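Local coordinates for protein CsuE (Acinetobacter baumannii, PDB 6FJY) that serves as the tip adhesion subunit of archaic chaperone-usher Csu pili and probably mediates surface attachment in biofilm formation, at residues 12-15 against 16-20; 135-138 against 139-143; 91-94 against 95-98. All coordinates share one frame; numbering follows the deposited sequence.

Contact 1: residues 12-15 against 16-20; sequences ISVP and SIYLM
The Tyr-18 ring is met obliquely from the strand side, by CG of Pro-15 and by CG2 of Val-14, the latter 4.1 Å from Tyr-18 CD1. The two side chains Pro-15 and Tyr-18 lie alongside one another and point the same way, with Pro-15 CG 3.7 Å from Tyr-18 CB, so the pyrrolidine touches the root of the tyrosine more closely than its ring. Tyr-18 CG stands opposite its own backbone N (chi1 -179°), which leads the phenol away from the strand after this first touch. Val-14 also reaches Leu-19, the residue after the tyrosine: its CG2 lies 3.9 Å from Leu-19 CB, and the valine and leucine side chains cross at about a right angle. Polar cohesion comes from Pro-15 O, which accepts the N-H of Leu-19 at 3.0 Å; the bond is nearly straight (159° at the hydrogen), with the donor slightly tilted from the carbonyl plane. The axes of segments 12-15 and 16-20 stand 86° apart, with Pro-15 in the N-cap position of the helix. Ile-17 N is taken by Asp-180 OD2 from strand 167-184, which also pairs with strand 9-15. Trp-6 and Leu-4 of the CsuC chain pack on Pro-15 and Tyr-18, so part of this corner faces the chaperone. The buried Pro-15 carbonyl is satisfied by the first turn, and the Asp-180 carboxylate, placed at the N-terminal end of the helix, probably gains from the helix dipole while steadying that end.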
loop_
_atom_site.group_PDB
_atom_site.type_symbol
_atom_site.label_atom_id
_atom_site.label_comp_id
_atom_site.label_asym_id
_atom_site.label_seq_id
_atom_site.Cartn_x
_atom_site.Cartn_y
_atom_site.Cartn_z
ATOM N N ILE D 12 6.131 -3.337 9.893
ATOM C CA ILE D 12 6.682 -2.823 8.651
ATOM C C ILE D 12 5.764 -3.284 7.528
ATOM O O ILE D 12 5.095 -4.318 7.636
ATOM C CB ILE D 12 8.140 -3.293 8.414
ATOM C CG1 ILE D 12 8.181 -4.771 8.034
ATOM C CG2 ILE D 12 9.004 -3.059 9.658
ATOM C CD1 ILE D 12 9.530 -5.237 7.538
ATOM N N SER D 13 5.733 -2.510 6.436
ATOM C CA SER D 13 4.845 -2.797 5.317
ATOM C C SER D 13 5.620 -2.755 4.007
ATOM O O SER D 13 6.446 -1.864 3.797
ATOM C CB SER D 13 3.673 -1.812 5.272
ATOM O OG SER D 13 2.819 -2.016 6.380
ATOM N N VAL D 14 5.353 -3.729 3.138
ATOM C CA VAL D 14 6.041 -3.845 1.855
ATOM C C VAL D 14 5.058 -4.338 0.798
ATOM O O VAL D 14 4.232 -5.219 1.079
ATOM C CB VAL D 14 7.276 -4.760 1.962
ATOM C CG1 VAL D 14 6.935 -6.075 2.634
ATOM C CG2 VAL D 14 7.901 -5.012 0.577
ATOM N N PRO D 15 5.083 -3.771 -0.412
ATOM C CA PRO D 15 4.237 -4.291 -1.488
ATOM C C PRO D 15 4.715 -5.658 -1.941
ATOM O O PRO D 15 5.903 -5.979 -1.878
ATOM C CB PRO D 15 4.394 -3.249 -2.601
ATOM C CG PRO D 15 5.673 -2.565 -2.294
ATOM C CD PRO D 15 5.749 -2.522 -0.801
ATOM N N SER D 16 3.756 -6.462 -2.407
ATOM C CA SER D 16 3.997 -7.889 -2.607
ATOM C C SER D 16 5.008 -8.138 -3.719
ATOM O O SER D 16 5.922 -8.958 -3.562
ATOM C CB SER D 16 2.676 -8.593 -2.906
ATOM O OG SER D 16 2.867 -9.979 -3.081
ATOM N N ILE D 17 4.866 -7.433 -4.845
ATOM C CA ILE D 17 5.721 -7.686 -5.999
ATOM C C ILE D 17 7.146 -7.222 -5.722
ATOM O O ILE D 17 8.115 -7.902 -6.079
ATOM C CB ILE D 17 5.138 -7.006 -7.247
ATOM C CG1 ILE D 17 3.700 -7.473 -7.477
ATOM C CG2 ILE D 17 6.033 -7.261 -8.482
ATOM C CD1 ILE D 17 3.568 -8.961 -7.708
ATOM N N TYR D 18 7.292 -6.050 -5.098
ATOM C CA TYR D 18 8.610 -5.566 -4.714
ATOM C C TYR D 18 9.299 -6.565 -3.797
ATOM O O TYR D 18 10.489 -6.859 -3.961
ATOM C CB TYR D 18 8.472 -4.196 -4.045
ATOM C CG TYR D 18 9.764 -3.543 -3.599
ATOM C CD1 TYR D 18 10.415 -3.962 -2.444
ATOM C CD2 TYR D 18 10.309 -2.475 -4.310
ATOM C CE1 TYR D 18 11.584 -3.364 -2.019
ATOM C CE2 TYR D 18 11.484 -1.864 -3.890
ATOM C CZ TYR D 18 12.117 -2.317 -2.741
ATOM O OH TYR D 18 13.282 -1.728 -2.303
ATOM N N LEU D 19 8.551 -7.115 -2.839
ATOM C CA LEU D 19 9.083 -8.130 -1.940
ATOM C C LEU D 19 9.656 -9.322 -2.696
ATOM O O LEU D 19 10.643 -9.919 -2.258
ATOM C CB LEU D 19 7.976 -8.587 -0.992
ATOM C CG LEU D 19 8.283 -9.719 -0.023
ATOM C CD1 LEU D 19 9.511 -9.353 0.807
ATOM C CD2 LEU D 19 7.087 -9.962 0.874
ATOM N N MET D 20 9.047 -9.694 -3.819
ATOM C CA MET D 20 9.487 -10.880 -4.548
ATOM C C MET D 20 10.738 -10.601 -5.371
ATOM O O MET D 20 11.668 -11.413 -5.387
ATOM C CB MET D 20 8.360 -11.382 -5.452
ATOM C CG MET D 20 8.496 -12.829 -5.888
ATOM S SD MET D 20 8.342 -13.026 -7.665
ATOM C CE MET D 20 9.803 -12.144 -8.197
#

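Contact 2: residues 135-138 against 139-143; sequences VPAV and AIVGI
At the far end of strand 119-136 the chain enters an apolar loop leading to strand 146-148, and Val-138 packs there on Ile-140 and Val-141 of the same loop. Val-138 CG2 is the branch that touches, 3.6 Å from Ile-140 CG1 and 4.1 Å from Val-141 CG1. Val-138 and Ile-140 run side by side and point the same way; Val-141 meets Val-138 at a slant. Ile-140 CG1 is wedged between its own backbone N and carbonyl carbon (chi1 57°), and this brings that arm, rather than CG2, against Val-138. The other branch of Val-141 turns back toward the start of the loop: its CG2 lies 3.7 Å from Ala-137 CB and only 3.3 Å from Val-138 O, a close fit. The backbone beneath forms two overlapping type I turns. In the first, Val-141 N makes a weak but straight bond to Val-138 O (3.3 Å, 166°); in the second, Gly-142 N bonds to Ala-139 O at 3.1 Å. Residues 139-140 are accordingly 3-10 in form, and Gly-142 leaves the second turn with a positive phi (122°), where a side chain would collide with the preceding carbonyl oxygen. Such a loop, apolar and largely solvent-exposed at the end of an Ig-like sandwich, is consistent with a hydrophobic binding finger of a tip adhesin. Its base is tied down by backbone bonds from Ala-137 to Val-145 and from Val-138 to Gly-37, while Ala-137 CB rests on Phe-147 of strand 146-148.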
loop_
_atom_site.group_PDB
_atom_site.type_symbol
_atom_site.label_atom_id
_atom_site.label_comp_id
_atom_site.label_asym_id
_atom_site.label_seq_id
_atom_site.Cartn_x
_atom_site.Cartn_y
_atom_site.Cartn_z
ATOM N N VAL D 135 25.799 3.511 30.219
ATOM C CA VAL D 135 25.870 4.576 29.222
ATOM C C VAL D 135 26.202 5.881 29.932
ATOM O O VAL D 135 25.539 6.220 30.919
ATOM C CB VAL D 135 24.552 4.711 28.440
ATOM C CG1 VAL D 135 24.718 5.714 27.306
ATOM C CG2 VAL D 135 24.109 3.348 27.924
ATOM N N PRO D 136 27.195 6.634 29.465
ATOM C CA PRO D 136 27.488 7.933 30.074
ATOM C C PRO D 136 26.389 8.941 29.780
ATOM O O PRO D 136 25.786 8.945 28.706
ATOM C CB PRO D 136 28.814 8.341 29.419
ATOM C CG PRO D 136 28.843 7.586 28.130
ATOM C CD PRO D 136 28.126 6.297 28.373
ATOM N N ALA D 137 26.127 9.792 30.767
ATOM C CA ALA D 137 25.079 10.800 30.718
ATOM C C ALA D 137 25.668 12.167 30.397
ATOM O O ALA D 137 26.857 12.426 30.609
ATOM C CB ALA D 137 24.330 10.859 32.053
ATOM N N VAL D 138 24.815 13.048 29.868
ATOM C CA VAL D 138 25.251 14.421 29.651
ATOM C C VAL D 138 25.637 15.032 30.994
ATOM O O VAL D 138 25.114 14.657 32.052
ATOM C CB VAL D 138 24.176 15.271 28.949
ATOM C CG1 VAL D 138 24.135 14.954 27.481
ATOM C CG2 VAL D 138 22.799 15.035 29.571
ATOM N N ALA D 139 26.580 15.966 30.947
ATOM C CA ALA D 139 27.081 16.609 32.154
ATOM C C ALA D 139 26.001 17.386 32.900
ATOM O O ALA D 139 26.128 17.583 34.112
ATOM C CB ALA D 139 28.248 17.537 31.792
ATOM N N ILE D 140 24.935 17.819 32.218
ATOM C CA ILE D 140 23.955 18.677 32.876
ATOM C C ILE D 140 23.124 17.931 33.915
ATOM O O ILE D 140 22.450 18.571 34.733
ATOM C CB ILE D 140 23.032 19.359 31.848
ATOM C CG1 ILE D 140 22.320 18.323 30.987
ATOM C CG2 ILE D 140 23.812 20.308 30.964
ATOM C CD1 ILE D 140 21.443 18.931 29.925
ATOM N N VAL D 141 23.135 16.597 33.911
ATOM C CA VAL D 141 22.368 15.836 34.891
ATOM C C VAL D 141 23.252 15.323 36.017
ATOM O O VAL D 141 22.823 14.476 36.808
ATOM C CB VAL D 141 21.581 14.684 34.239
ATOM C CG1 VAL D 141 20.752 15.201 33.065
ATOM C CG2 VAL D 141 22.504 13.550 33.816
ATOM N N GLY D 142 24.470 15.837 36.124
ATOM C CA GLY D 142 25.390 15.430 37.174
ATOM C C GLY D 142 26.636 14.904 36.493
ATOM O O GLY D 142 26.583 14.041 35.619
ATOM N N ILE D 143 27.779 15.464 36.884
ATOM C CA ILE D 143 29.050 14.992 36.357
ATOM C C ILE D 143 29.348 13.614 36.931
ATOM O O ILE D 143 29.226 13.388 38.142
ATOM C CB ILE D 143 30.169 15.994 36.675
ATOM C CG1 ILE D 143 29.870 17.350 36.026
ATOM C CG2 ILE D 143 31.505 15.463 36.189
ATOM C CD1 ILE D 143 30.974 18.372 36.200
#

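Contact 3: residues 91-94 against 95-98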
loop_
_atom_site.group_PDB
_atom_site.type_symbol
_atom_site.label_atom_id
_atom_site.label_comp_id
_atom_site.label_asym_id
_atom_site.label_seq_id
_atom_site.Cartn_x
_atom_site.Cartn_y
_atom_site.Cartn_z
ATOM N N PHE D 91 33.504 3.539 22.418
ATOM C CA PHE D 91 33.366 4.926 22.832
ATOM C C PHE D 91 32.369 5.690 21.978
ATOM O O PHE D 91 31.928 6.767 22.387
ATOM C CB PHE D 91 34.728 5.618 22.789
ATOM C CG PHE D 91 35.650 5.203 23.903
ATOM C CD1 PHE D 91 36.403 4.050 23.809
ATOM C CD2 PHE D 91 35.761 5.972 25.045
ATOM C CE1 PHE D 91 37.253 3.672 24.838
ATOM C CE2 PHE D 91 36.606 5.605 26.063
ATOM C CZ PHE D 91 37.352 4.452 25.959
ATOM N N THR D 92 32.000 5.145 20.817
ATOM C CA THR D 92 31.151 5.810 19.834
ATOM C C THR D 92 29.766 5.186 19.730
ATOM O O THR D 92 28.946 5.654 18.932
ATOM C CB THR D 92 31.811 5.773 18.443
ATOM O OG1 THR D 92 31.626 4.473 17.863
ATOM C CG2 THR D 92 33.302 6.071 18.534
ATOM N N LEU D 93 29.488 4.139 20.510
ATOM C CA LEU D 93 28.209 3.437 20.462
ATOM C C LEU D 93 27.020 4.356 20.701
ATOM O O LEU D 93 25.914 4.060 20.226
ATOM C CB LEU D 93 28.211 2.321 21.503
ATOM C CG LEU D 93 26.986 1.420 21.535
ATOM C CD1 LEU D 93 26.715 0.852 20.153
ATOM C CD2 LEU D 93 27.224 0.317 22.525
ATOM N N VAL D 94 27.226 5.457 21.426
ATOM C CA VAL D 94 26.121 6.343 21.765
ATOM C C VAL D 94 25.491 6.944 20.519
ATOM O O VAL D 94 24.299 7.275 20.521
ATOM C CB VAL D 94 26.591 7.437 22.744
ATOM C CG1 VAL D 94 26.441 6.956 24.187
ATOM C CG2 VAL D 94 28.033 7.826 22.459
ATOM N N ASN D 95 26.249 7.082 19.428
ATOM C CA ASN D 95 25.621 7.730 18.284
ATOM C C ASN D 95 24.816 6.759 17.413
ATOM O O ASN D 95 24.330 7.159 16.352
ATOM C CB ASN D 95 26.652 8.522 17.461
ATOM C CG ASN D 95 27.744 7.672 16.895
ATOM O OD1 ASN D 95 27.525 6.540 16.465
ATOM N ND2 ASN D 95 28.945 8.222 16.873
ATOM N N LEU D 96 24.628 5.514 17.862
ATOM C CA LEU D 96 23.633 4.627 17.270
ATOM C C LEU D 96 22.232 4.857 17.825
ATOM O O LEU D 96 21.252 4.391 17.230
ATOM C CB LEU D 96 24.034 3.167 17.489
ATOM C CG LEU D 96 25.303 2.790 16.727
ATOM C CD1 LEU D 96 25.507 1.293 16.642
ATOM C CD2 LEU D 96 25.310 3.441 15.310
ATOM N N PHE D 97 22.110 5.544 18.955
ATOM C CA PHE D 97 20.792 5.893 19.466
ATOM C C PHE D 97 20.154 6.898 18.523
ATOM O O PHE D 97 20.710 7.973 18.286
ATOM C CB PHE D 97 20.894 6.449 20.883
ATOM C CG PHE D 97 21.415 5.457 21.871
ATOM C CD1 PHE D 97 20.646 4.364 22.239
ATOM C CD2 PHE D 97 22.671 5.610 22.436
ATOM C CE1 PHE D 97 21.125 3.436 23.150
ATOM C CE2 PHE D 97 23.152 4.690 23.353
ATOM C CZ PHE D 97 22.378 3.597 23.707
ATOM N N SER D 98 18.992 6.544 17.984
ATOM C CA SER D 98 18.373 7.273 16.888
ATOM C C SER D 98 17.023 7.833 17.309
ATOM O O SER D 98 16.241 7.166 17.988
ATOM C CB SER D 98 18.195 6.367 15.666
ATOM O OG SER D 98 17.538 7.042 14.613
#
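With Leu-93 CG turned opposite its backbone N (chi1 -176°) and Leu-96 CG opposite its own carbonyl carbon (chi1 -67°), the two leucines meet at about a right angle, CD1 of Leu-93 lying 3.7 Å from CD1 of Leu-96. Phe-97 takes the same first torsion as Leu-96 (-64°) and brings its ring edge to the backbone: CD2 lies 3.0 Å from Val-94 O, which sits near the ring plane. Val-94 CG1 lies near the same edge, 4.1 Å from Phe-97 CE2. Beyond this, Phe-97 meets the ring of Phe-38 and packs on Leu-104, so this side faces the domain interior. On the outer side, Thr-92 O rests over the flat amide of Asn-95, 3.1 Å from its CG, a polar touch without a side-chain hydrogen bond. Three successive backbone bonds, each to the third residue back, hold the turn: Asn-95 N to Thr-92 O (3.1 Å), Leu-96 N to Leu-93 O (3.1 Å) and Phe-97 N to Val-94 O (3.2 Å). In all three the donor stands well above the carbonyl plane. Successive bonds of this i to i+3 kind define a short 3-10 helix, here an amphipathic one within the connection between strands 85-87 and 103-110 of the Ig-like sandwich.

Along the chain the order is contact 1, contact 3, contact 2. Contacts 2 and 3 are neighbours, with centres about 15 Å apart: Val-135 CG1 packs on Val-94 CG1 at 3.8 Å, and both valines also touch Phe-38 and Thr-46, so the 3-10 segment packs against the end of strand 119-136, from which the apolar loop departs. Contact 1 is remote, its centre about 43 Å from that of contact 2 and 30 Å from that of contact 3. Strand 167-184, pairing with both 9-15 and 119-136, connects contact 1 with contact 2. Contact 1 lies near the middle of the elongated chain and touches CsuC; the other two lie at one end, probably the adhesive one.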